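Local coordinates for protein nicotinate phosphoribosyltransferase (PDB 4HL7) that probably catalyses the ATP-driven synthesis of nicotinate ribonucleotide from nicotinate and phosphoribosyl pyrophosphate, a step of NAD biosynthesis, at residues 7-18 / 186-196. Numbering follows the deposited sequence.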
loop_
_atom_site.group_PDB
_atom_site.type_symbol
_atom_site.label_atom_id
_atom_site.label_comp_id
_atom_site.label_asym_id
_atom_site.label_seq_id
_atom_site.Cartn_x
_atom_site.Cartn_y
_atom_site.Cartn_z
ATOM N N LEU A 7 -8.247 3.266 -23.216
ATOM C CA LEU A 7 -8.022 2.328 -22.130
ATOM C C LEU A 7 -6.570 2.393 -21.647
ATOM O O LEU A 7 -6.303 2.187 -20.449
ATOM C CB LEU A 7 -8.308 0.898 -22.587
ATOM C CG LEU A 7 -9.590 0.116 -22.270
ATOM C CD1 LEU A 7 -9.377 -1.346 -22.632
ATOM C CD2 LEU A 7 -10.022 0.241 -20.818
ATOM N N PHE A 8 -5.636 2.626 -22.577
ATOM C CA PHE A 8 -4.205 2.555 -22.262
ATOM C C PHE A 8 -3.486 3.769 -22.836
ATOM O O PHE A 8 -3.615 4.035 -24.041
ATOM C CB PHE A 8 -3.596 1.312 -22.870
ATOM C CG PHE A 8 -4.240 0.043 -22.437
ATOM C CD1 PHE A 8 -4.959 -0.725 -23.353
ATOM C CD2 PHE A 8 -4.130 -0.395 -21.111
ATOM C CE1 PHE A 8 -5.569 -1.927 -22.967
ATOM C CE2 PHE A 8 -4.716 -1.598 -20.712
ATOM C CZ PHE A 8 -5.459 -2.354 -21.652
ATOM N N SER A 9 -2.750 4.517 -21.994
ATOM C CA SER A 9 -1.870 5.574 -22.537
ATOM C C SER A 9 -0.595 4.952 -23.130
ATOM O O SER A 9 -0.307 3.742 -22.895
ATOM C CB SER A 9 -1.498 6.588 -21.444
ATOM O OG SER A 9 -1.032 5.926 -20.246
ATOM N N PRO A 10 0.234 5.773 -23.831
ATOM C CA PRO A 10 1.424 5.157 -24.382
ATOM C C PRO A 10 2.363 4.617 -23.322
ATOM O O PRO A 10 3.019 3.606 -23.534
ATOM C CB PRO A 10 2.085 6.307 -25.184
ATOM C CG PRO A 10 0.983 7.240 -25.505
ATOM C CD PRO A 10 0.051 7.165 -24.310
ATOM N N HIS A 11 2.397 5.268 -22.167
ATOM C CA HIS A 11 3.314 4.872 -21.094
ATOM C C HIS A 11 2.526 4.267 -19.934
ATOM O O HIS A 11 1.461 4.776 -19.567
ATOM C CB HIS A 11 4.144 6.089 -20.658
ATOM C CG HIS A 11 3.324 7.357 -20.451
ATOM N ND1 HIS A 11 2.027 7.471 -20.858
ATOM C CD2 HIS A 11 3.655 8.586 -19.853
ATOM C CE1 HIS A 11 1.551 8.697 -20.532
ATOM N NE2 HIS A 11 2.540 9.380 -19.912
ATOM N N ILE A 12 3.012 3.134 -19.421
ATOM C CA ILE A 12 2.428 2.457 -18.239
ATOM C C ILE A 12 2.771 3.320 -17.005
ATOM O O ILE A 12 1.884 3.836 -16.342
ATOM C CB ILE A 12 2.963 0.995 -18.128
ATOM C CG1 ILE A 12 2.439 0.171 -19.335
ATOM C CG2 ILE A 12 2.634 0.397 -16.748
ATOM C CD1 ILE A 12 2.909 -1.270 -19.359
ATOM N N ILE A 13 4.048 3.521 -16.757
ATOM C CA ILE A 13 4.484 4.352 -15.638
ATOM C C ILE A 13 4.682 5.795 -16.138
ATOM O O ILE A 13 5.377 6.039 -17.132
ATOM C CB ILE A 13 5.777 3.801 -14.988
ATOM C CG1 ILE A 13 5.553 2.329 -14.509
ATOM C CG2 ILE A 13 6.264 4.739 -13.891
ATOM C CD1 ILE A 13 4.536 2.149 -13.387
ATOM N N ARG A 14 4.066 6.744 -15.461
ATOM C CA ARG A 14 3.962 8.091 -16.032
ATOM C C ARG A 14 5.162 8.977 -15.674
ATOM O O ARG A 14 5.456 9.910 -16.381
ATOM C CB ARG A 14 2.679 8.693 -15.545
ATOM C CG ARG A 14 1.526 7.840 -16.058
ATOM C CD ARG A 14 0.509 8.670 -16.650
ATOM N NE ARG A 14 -0.473 7.876 -17.389
ATOM C CZ ARG A 14 -1.581 8.407 -17.850
ATOM N NH1 ARG A 14 -1.812 9.704 -17.638
ATOM N NH2 ARG A 14 -2.454 7.658 -18.513
ATOM N N SER A 15 5.800 8.678 -14.552
ATOM C CA SER A 15 6.958 9.450 -14.011
ATOM C C SER A 15 7.403 8.726 -12.758
ATOM O O SER A 15 6.732 7.780 -12.318
ATOM C CB SER A 15 6.579 10.895 -13.658
ATOM O OG SER A 15 5.863 11.001 -12.415
ATOM N N LEU A 16 8.508 9.160 -12.143
ATOM C CA LEU A 16 8.925 8.501 -10.888
ATOM C C LEU A 16 8.119 9.027 -9.703
ATOM O O LEU A 16 8.383 8.654 -8.539
ATOM C CB LEU A 16 10.444 8.686 -10.637
ATOM C CG LEU A 16 11.430 7.788 -11.425
ATOM C CD1 LEU A 16 12.862 8.045 -10.970
ATOM C CD2 LEU A 16 11.093 6.290 -11.327
ATOM N N LEU A 17 7.137 9.903 -9.974
ATOM C CA LEU A 17 6.136 10.269 -8.940
ATOM C C LEU A 17 4.843 9.407 -9.037
ATOM O O LEU A 17 3.953 9.463 -8.141
ATOM C CB LEU A 17 5.747 11.777 -9.084
ATOM C CG LEU A 17 6.878 12.776 -8.746
ATOM C CD1 LEU A 17 6.309 14.190 -8.844
ATOM C CD2 LEU A 17 7.413 12.492 -7.334
ATOM N N ASP A 18 4.758 8.609 -10.115
ATOM C CA ASP A 18 3.616 7.717 -10.341
ATOM C C ASP A 18 3.715 6.470 -9.483
ATOM O O ASP A 18 3.954 5.347 -10.010
ATOM C CB ASP A 18 3.575 7.330 -11.825
ATOM C CG ASP A 18 2.307 6.588 -12.218
ATOM O OD1 ASP A 18 1.342 6.523 -11.430
ATOM O OD2 ASP A 18 2.302 6.007 -13.309
ATOM N N THR A 186 -3.243 2.900 -6.953
ATOM C CA THR A 186 -2.155 2.836 -7.925
ATOM C C THR A 186 -1.620 1.382 -8.166
ATOM O O THR A 186 -1.402 0.952 -9.314
ATOM C CB THR A 186 -0.981 3.711 -7.398
ATOM O OG1 THR A 186 -1.384 5.091 -7.360
ATOM C CG2 THR A 186 0.300 3.540 -8.284
ATOM N N ARG A 187 -1.312 0.677 -7.067
ATOM C CA ARG A 187 -0.615 -0.631 -7.158
ATOM C C ARG A 187 -1.396 -1.696 -7.894
ATOM O O ARG A 187 -0.794 -2.591 -8.518
ATOM C CB ARG A 187 -0.208 -1.168 -5.780
ATOM C CG ARG A 187 -1.373 -1.486 -4.828
ATOM C CD ARG A 187 -0.849 -1.770 -3.427
ATOM N NE ARG A 187 -0.040 -0.680 -2.930
ATOM C CZ ARG A 187 1.045 -0.856 -2.173
ATOM N NH1 ARG A 187 1.409 -2.085 -1.864
ATOM N NH2 ARG A 187 1.777 0.198 -1.770
ATOM N N ARG A 188 -2.730 -1.585 -7.893
ATOM C CA ARG A 188 -3.488 -2.620 -8.669
ATOM C C ARG A 188 -4.442 -2.030 -9.683
ATOM O O ARG A 188 -5.485 -2.611 -9.998
ATOM C CB ARG A 188 -4.178 -3.655 -7.759
ATOM C CG ARG A 188 -3.261 -4.785 -7.245
ATOM C CD ARG A 188 -3.943 -5.480 -6.046
ATOM N NE ARG A 188 -3.047 -6.248 -5.168
ATOM C CZ ARG A 188 -2.590 -5.844 -3.970
ATOM N NH1 ARG A 188 -2.873 -4.621 -3.483
ATOM N NH2 ARG A 188 -1.810 -6.672 -3.255
ATOM N N ARG A 189 -4.053 -0.901 -10.252
ATOM C CA ARG A 189 -4.918 -0.277 -11.264
ATOM C C ARG A 189 -5.035 -1.139 -12.504
ATOM O O ARG A 189 -4.113 -1.891 -12.854
ATOM C CB ARG A 189 -4.416 1.104 -11.671
ATOM C CG ARG A 189 -3.016 1.109 -12.343
ATOM C CD ARG A 189 -2.411 2.471 -12.126
ATOM N NE ARG A 189 -1.129 2.530 -12.822
ATOM C CZ ARG A 189 -0.272 3.530 -12.696
ATOM N NH1 ARG A 189 -0.600 4.598 -11.949
ATOM N NH2 ARG A 189 0.887 3.496 -13.385
ATOM N N PHE A 190 -6.152 -1.002 -13.222
ATOM C CA PHE A 190 -6.288 -1.682 -14.502
ATOM C C PHE A 190 -5.196 -1.145 -15.483
ATOM O O PHE A 190 -4.591 -1.917 -16.238
ATOM C CB PHE A 190 -7.676 -1.393 -15.099
ATOM C CG PHE A 190 -7.926 -2.075 -16.428
ATOM C CD1 PHE A 190 -8.460 -3.378 -16.473
ATOM C CD2 PHE A 190 -7.690 -1.415 -17.626
ATOM C CE1 PHE A 190 -8.668 -4.003 -17.679
ATOM C CE2 PHE A 190 -7.912 -2.050 -18.858
ATOM C CZ PHE A 190 -8.404 -3.346 -18.873
ATOM N N SER A 191 -4.976 0.185 -15.445
ATOM C CA SER A 191 -4.016 0.865 -16.285
ATOM C C SER A 191 -3.827 2.264 -15.700
ATOM O O SER A 191 -4.663 2.722 -14.929
ATOM C CB SER A 191 -4.493 0.932 -17.756
ATOM O OG SER A 191 -5.628 1.790 -17.867
ATOM N N SER A 192 -2.720 2.929 -16.027
ATOM C CA SER A 192 -2.533 4.313 -15.553
ATOM C C SER A 192 -3.623 5.256 -16.143
ATOM O O SER A 192 -4.047 6.225 -15.468
ATOM C CB SER A 192 -1.098 4.813 -15.851
ATOM O OG SER A 192 -0.841 4.754 -17.239
ATOM N N GLN A 193 -4.052 4.995 -17.388
ATOM C CA GLN A 193 -5.139 5.769 -18.043
ATOM C C GLN A 193 -6.444 5.622 -17.292
ATOM O O GLN A 193 -7.160 6.633 -17.074
ATOM C CB GLN A 193 -5.308 5.386 -19.538
ATOM C CG GLN A 193 -6.268 6.287 -20.345
ATOM C CD GLN A 193 -5.852 7.739 -20.290
ATOM O OE1 GLN A 193 -4.709 8.049 -20.497
ATOM N NE2 GLN A 193 -6.757 8.599 -19.880
ATOM N N VAL A 194 -6.780 4.383 -16.890
ATOM C CA VAL A 194 -7.990 4.188 -16.120
ATOM C C VAL A 194 -7.913 4.871 -14.773
ATOM O O VAL A 194 -8.892 5.524 -14.357
ATOM C CB VAL A 194 -8.362 2.700 -15.909
ATOM C CG1 VAL A 194 -9.439 2.578 -14.827
ATOM C CG2 VAL A 194 -8.812 2.093 -17.222
ATOM N N GLN A 195 -6.773 4.777 -14.085
ATOM C CA GLN A 195 -6.643 5.495 -12.806
ATOM C C GLN A 195 -6.777 6.989 -13.043
ATOM O O GLN A 195 -7.370 7.705 -12.217
ATOM C CB GLN A 195 -5.291 5.247 -12.124
ATOM C CG GLN A 195 -5.184 5.902 -10.719
ATOM C CD GLN A 195 -3.878 5.602 -10.025
ATOM O OE1 GLN A 195 -2.912 5.204 -10.668
ATOM N NE2 GLN A 195 -3.843 5.775 -8.694
ATOM N N ARG A 196 -6.118 7.466 -14.103
ATOM C CA ARG A 196 -6.157 8.904 -14.424
ATOM C C ARG A 196 -7.627 9.382 -14.553
ATOM O O ARG A 196 -8.030 10.355 -13.903
ATOM C CB ARG A 196 -5.350 9.218 -15.680
ATOM C CG ARG A 196 -5.248 10.728 -15.985
ATOM C CD ARG A 196 -6.291 11.132 -17.024
ATOM N NE ARG A 196 -6.550 12.568 -16.965
ATOM C CZ ARG A 196 -7.727 13.130 -17.261
ATOM N NH1 ARG A 196 -7.867 14.445 -17.180
ATOM N NH2 ARG A 196 -8.765 12.375 -17.621
HETATM O O HOH W 1 -2.345 3.340 -19.379
HETATM O O HOH W 2 -3.673 10.707 -19.802
#
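Phe8 lies against Gln193, with 5.4 Å between their CA atoms, and Ile12 lies against Ser192. Segment 7-18 is an irregular loop ahead of helix 21-33. It runs past the start of helix 192-205; segment 186-196 belongs to the NAPRTase family region, which is related to TIM barrels. Ser191 is the N-cap of that helix: its OG accepts from Val194 N and donates to Leu7 O at 2.7 Å, nearly in line with the carbonyl. Water 1 accepts from both Ser9 N and Gln193 N. At the apolar end, Leu7 CD2 and Phe8 CE2 both touch Phe190 CE2. The two phenyl rings are near parallel, at 17°, but slid apart with centroids 5.7 Å from each other. Ser192 OG donates to Ile12 O (3.0 Å) and accepts from Arg14 NE (3.1 Å). Arg14 bends at chi2 (-132°), and its NH2 reaches Gln193 OE1 at 3.0 Å, from above the amide carbonyl plane. The Arg189 chain is extended from CG to NE and meets Asp18 end-on. In this salt bridge Arg189 NH1 donates to Asp18 OD1 at 2.8 Å and Arg189 NH2 to Asp18 OD2 at 2.9 Å. Ser192 CB covers the centre of one guanidinium face, and Gln195 OE1 takes a further bond from NH1. Asp18 OD2 also accepts from Arg14 N, and Asn215 binds OD1. The buried charges of Asp18 and Arg189 probably compensate each other, and the surrounding bonds probably fix both groups in rotation.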